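Local coordinates for CEL44C (Paenibacillus polymyxa, PDB 2YIH), which hydrolyses xyloglucan and probably other beta-1,4-linked glucans as an endo-acting xyloglucanase, through the glycoside hydrolase family 44 part of a longer protein, at residues I371-T374 / D375-I379; N399-S402 / A403-L407. The protein carries 8 engineered substitutions. All coordinates share one frame; numbering follows the deposited sequence.

Contact 1: residues I371-T374 / D375-I379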
loop_
_atom_site.group_PDB
_atom_site.type_symbol
_atom_site.label_atom_id
_atom_site.label_comp_id
_atom_site.label_asym_id
_atom_site.label_seq_id
_atom_site.Cartn_x
_atom_site.Cartn_y
_atom_site.Cartn_z
ATOM N N ILE A 371 -17.093 -1.853 -3.268
ATOM C CA ILE A 371 -16.966 -3.052 -4.082
ATOM C C ILE A 371 -15.616 -3.122 -4.797
ATOM O O ILE A 371 -14.977 -4.196 -4.840
ATOM C CB ILE A 371 -18.145 -3.202 -5.048
ATOM C CG1 ILE A 371 -19.417 -3.449 -4.251
ATOM C CG2 ILE A 371 -17.899 -4.366 -6.039
ATOM C CD1 ILE A 371 -20.639 -3.527 -5.105
ATOM N N ALA A 372 -15.133 -2.003 -5.309
ATOM C CA ALA A 372 -13.788 -2.000 -5.907
ATOM C C ALA A 372 -12.752 -2.527 -4.910
ATOM O O ALA A 372 -11.957 -3.405 -5.252
ATOM C CB ALA A 372 -13.406 -0.597 -6.406
ATOM N N MET A 373 -12.820 -2.067 -3.656
ATOM C CA MET A 373 -11.836 -2.457 -2.667
ATOM C C MET A 373 -12.016 -3.876 -2.199
ATOM O O MET A 373 -11.040 -4.546 -1.870
ATOM C CB MET A 373 -11.866 -1.509 -1.463
ATOM C CG MET A 373 -11.155 -0.212 -1.731
ATOM S SD MET A 373 -9.372 -0.446 -1.984
ATOM C CE MET A 373 -8.713 -0.698 -0.329
ATOM N N THR A 374 -13.247 -4.364 -2.146
ATOM C CA THR A 374 -13.469 -5.739 -1.796
ATOM C C THR A 374 -12.836 -6.650 -2.858
ATOM O O THR A 374 -12.336 -7.729 -2.551
ATOM C CB THR A 374 -14.965 -5.975 -1.622
ATOM O OG1 THR A 374 -15.473 -5.015 -0.672
ATOM C CG2 THR A 374 -15.220 -7.367 -1.144
ATOM N N ASP A 375 -12.835 -6.183 -4.105
ATOM C CA ASP A 375 -12.208 -6.982 -5.162
ATOM C C ASP A 375 -10.658 -6.853 -5.025
ATOM O O ASP A 375 -9.931 -7.838 -5.040
ATOM C CB ASP A 375 -12.693 -6.535 -6.556
ATOM C CG ASP A 375 -12.420 -7.580 -7.641
ATOM O OD1 ASP A 375 -11.984 -8.690 -7.305
ATOM O OD2 ASP A 375 -12.607 -7.255 -8.838
ATOM N N VAL A 376 -10.184 -5.624 -4.853
ATOM C CA VAL A 376 -8.729 -5.354 -4.787
ATOM C C VAL A 376 -8.095 -6.126 -3.647
ATOM O O VAL A 376 -7.056 -6.738 -3.839
ATOM C CB VAL A 376 -8.440 -3.816 -4.650
ATOM C CG1 VAL A 376 -6.921 -3.554 -4.261
ATOM C CG2 VAL A 376 -8.828 -3.063 -5.972
ATOM N N LEU A 377 -8.710 -6.176 -2.468
ATOM C CA LEU A 377 -8.039 -6.912 -1.392
ATOM C C LEU A 377 -7.904 -8.403 -1.726
ATOM O O LEU A 377 -6.889 -9.018 -1.398
ATOM C CB LEU A 377 -8.755 -6.728 -0.042
ATOM C CG LEU A 377 -8.782 -5.252 0.433
ATOM C CD1 LEU A 377 -9.680 -5.099 1.702
ATOM C CD2 LEU A 377 -7.315 -4.817 0.764
ATOM N N GLY A 378 -8.930 -8.977 -2.362
ATOM C CA GLY A 378 -8.867 -10.403 -2.816
ATOM C C GLY A 378 -7.738 -10.599 -3.833
ATOM O O GLY A 378 -6.952 -11.569 -3.776
ATOM N N ILE A 379 -7.688 -9.680 -4.789
ATOM C CA ILE A 379 -6.716 -9.723 -5.859
ATOM C C ILE A 379 -5.290 -9.609 -5.304
ATOM O O ILE A 379 -4.416 -10.403 -5.669
ATOM C CB ILE A 379 -6.981 -8.610 -6.889
ATOM C CG1 ILE A 379 -8.315 -8.870 -7.638
ATOM C CG2 ILE A 379 -5.784 -8.444 -7.852
ATOM C CD1 ILE A 379 -8.834 -7.634 -8.380
#
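The flat groups where Ala-372 and Met-373 meet Val-376 and Leu-377 are peptide carbonyls, approached at different tilts by the amides one helical turn on. Val-376 N lies in the carbonyl plane of Ala-372, 2.9 Å from its O, whereas Leu-377 N, also 2.9 Å from Met-373 O, is tilted 27° from the plane of its acceptor. Asp-375 N bonds to Ile-371 O at 3.0 Å and adds a weak, strongly bent second bond to Ala-372 O, making that oxygen a shared acceptor. Side-chain carbons press on the same oxygens: Val-376 CG2 comes within 3.2 Å of Ala-372 O, and Leu-377 CG within 3.3 Å of Met-373 O.

The side chain of Met-373 folds forward along the helix. With CG on the side of CB opposite the carbonyl carbon (chi1 -79°) and two further turns of the same sign, SD arrives 4.4 Å from Val-376 CB, and CE approaches Leu-377 CD2 loosely.

Asp-375 carries its carboxylate away from 371-374 to strand 433-439, OD1 bonding to His-436 NE2 and OD2 weakly to Ser-434 OG, while Thr-374 OG1 is bonded to Gly-370 O. Helix 367-382 links barrel strands 353-359 and 387-390 in a beta-alpha-beta crossover. Val-376 and Leu-377 pack inward on Tyr-359 of strand 353-359, Thr-374 and Asp-375 face strand 446-453, and Met-373 meets helix 399-409.

Contact 2: residues N399-S402 / A403-L407; sequences NYVS and AAYKL
Val-401 and Tyr-405 are brought side by side by two torsions: CG1 of Val-401 extends away from its own backbone N (chi1 175°), and the Tyr-405 ring carbon CG takes the rotamer opposite its carbonyl carbon (chi1 -76°). Both side chains therefore point the same way from helix 399-409, the helix that follows the last strand of the (beta/alpha)8 barrel, and both rest on Tyr-390 of that strand, 387-390.

The valine methyl meets the ring at its edge and in its plane, CG1 lying 3.7 Å from Tyr-405 CE2. Tyr-405 CD2 also stands 3.3 Å from Val-401 O, the oxygen that accepts a hydrogen bond from Tyr-405 N at 3.2 Å. The ring is thus set against both the side chain and the backbone of Val-401. With the ring of Tyr-405 cut back to an alanine, Val-401 CG1 is likely to lose its neighbour and a gap to open beside it.

One residue earlier the bonding is less regular: Ala-404 N sits above the carbonyl plane of Tyr-400, 37° out of it and away from a lone pair. The ring of Tyr-400 touches Ala-403 only loosely, its CD1 lying 4.4 Å from Ala-403 CB. Tyr-400 points away from 403-407, toward strand 474-481, where its OH bonds to Asp-481 O, and in the conformer described Ser-402 OG bonds to Glu-38 OE2.

On the partly exposed side, Lys-406 runs over the carbonyl of Ser-402 before bending toward Asp-37, with which NZ forms a long, weak ion pair. Lys-406 meets Ser-402 O with N, in a hydrogen bond of 2.9 Å, and with its side chain, CG coming to 3.3 Å.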
loop_
_atom_site.group_PDB
_atom_site.type_symbol
_atom_site.label_atom_id
_atom_site.label_comp_id
_atom_site.label_asym_id
_atom_site.label_seq_id
_atom_site.Cartn_x
_atom_site.Cartn_y
_atom_site.Cartn_z
ATOM N N ASN A 399 -16.316 5.697 4.385
ATOM C CA ASN A 399 -17.154 4.651 4.979
ATOM C C ASN A 399 -17.111 3.356 4.195
ATOM O O ASN A 399 -17.139 2.294 4.790
ATOM C CB ASN A 399 -18.607 5.114 5.096
ATOM C CG ASN A 399 -18.789 6.159 6.175
ATOM O OD1 ASN A 399 -18.251 6.035 7.294
ATOM N ND2 ASN A 399 -19.479 7.233 5.822
ATOM N N TYR A 400 -17.098 3.450 2.865
ATOM C CA TYR A 400 -17.154 2.219 2.055
ATOM C C TYR A 400 -15.785 1.564 1.870
ATOM O O TYR A 400 -15.693 0.330 1.687
ATOM C CB TYR A 400 -17.903 2.450 0.741
ATOM C CG TYR A 400 -19.412 2.293 0.879
ATOM C CD1 TYR A 400 -19.986 1.037 1.055
ATOM C CD2 TYR A 400 -20.249 3.427 0.917
ATOM C CE1 TYR A 400 -21.367 0.874 1.168
ATOM C CE2 TYR A 400 -21.631 3.282 1.024
ATOM C CZ TYR A 400 -22.173 2.024 1.206
ATOM O OH TYR A 400 -23.544 1.873 1.323
ATOM N N VAL A 401 -14.701 2.343 2.006
ATOM C CA VAL A 401 -13.368 1.715 2.081
ATOM C C VAL A 401 -13.233 0.942 3.386
ATOM O O VAL A 401 -12.775 -0.204 3.401
ATOM C CB VAL A 401 -12.239 2.764 1.907
ATOM C CG1 VAL A 401 -10.847 2.090 2.125
ATOM C CG2 VAL A 401 -12.326 3.340 0.500
ATOM N N SER A 402 -13.637 1.559 4.490
ATOM C CA SER A 402 -13.574 0.884 5.775
ATOM C C SER A 402 -14.441 -0.369 5.728
ATOM O O SER A 402 -14.057 -1.389 6.281
ATOM C CB SER A 402 -14.008 1.818 6.910
ATOM O OG SER A 402 -13.078 2.888 7.082
ATOM N N ALA A 403 -15.600 -0.291 5.074
ATOM C CA ALA A 403 -16.464 -1.488 4.931
ATOM C C ALA A 403 -15.748 -2.663 4.260
ATOM O O ALA A 403 -15.801 -3.781 4.743
ATOM C CB ALA A 403 -17.768 -1.165 4.130
ATOM N N ALA A 404 -15.007 -2.369 3.203
ATOM C CA ALA A 404 -14.267 -3.416 2.470
ATOM C C ALA A 404 -13.243 -4.074 3.382
ATOM O O ALA A 404 -13.152 -5.316 3.410
ATOM C CB ALA A 404 -13.591 -2.836 1.210
ATOM N N TYR A 405 -12.468 -3.272 4.123
ATOM C CA TYR A 405 -11.508 -3.881 5.062
ATOM C C TYR A 405 -12.224 -4.727 6.108
ATOM O O TYR A 405 -11.771 -5.816 6.433
ATOM C CB TYR A 405 -10.600 -2.846 5.767
ATOM C CG TYR A 405 -9.507 -2.330 4.851
ATOM C CD1 TYR A 405 -8.327 -3.071 4.643
ATOM C CD2 TYR A 405 -9.672 -1.123 4.175
ATOM C CE1 TYR A 405 -7.332 -2.612 3.752
ATOM C CE2 TYR A 405 -8.681 -0.643 3.307
ATOM C CZ TYR A 405 -7.519 -1.405 3.098
ATOM O OH TYR A 405 -6.569 -1.001 2.192
ATOM N N LYS A 406 -13.283 -4.180 6.687
ATOM C CA LYS A 406 -13.993 -4.902 7.749
ATOM C C LYS A 406 -14.586 -6.191 7.185
ATOM O O LYS A 406 -14.625 -7.186 7.887
ATOM C CB LYS A 406 -15.088 -4.025 8.377
ATOM C CG LYS A 406 -14.452 -2.922 9.208
ATOM C CD LYS A 406 -15.412 -1.762 9.548
ATOM C CE LYS A 406 -16.513 -2.223 10.472
ATOM N NZ LYS A 406 -17.618 -1.199 10.533
ATOM N N LEU A 407 -15.037 -6.183 5.931
ATOM C CA LEU A 407 -15.587 -7.421 5.367
ATOM C C LEU A 407 -14.543 -8.555 5.356
ATOM O O LEU A 407 -14.890 -9.748 5.589
ATOM C CB LEU A 407 -16.213 -7.195 3.980
ATOM C CG LEU A 407 -17.067 -8.370 3.476
ATOM C CD1 LEU A 407 -18.372 -8.432 4.236
ATOM C CD2 LEU A 407 -17.350 -8.180 1.974
#

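How the contacts relate
Along the chain, contact 1 comes first, on helix 367-382 between the seventh and eighth barrel strands; the chain then passes through strand 387-390 and reaches contact 2 on helix 399-409. Each joins adjoining segments of one helix, so neither closes a loop, and they follow in series without nesting or crossing. In space the two touch, the centres of contact 1 and contact 2 lying about 10 Å apart. Met-373 CB packs 3.4 Å from Ala-404 CB, Thr-374 OG1 abuts the same methyl, and Leu-377 CD2 lies 3.7 Å from Tyr-405 CE1. Together the two helices join the barrel to the beta-sheet domain beside it, through strand 446-453 for contact 1 and strand 474-481 for contact 2.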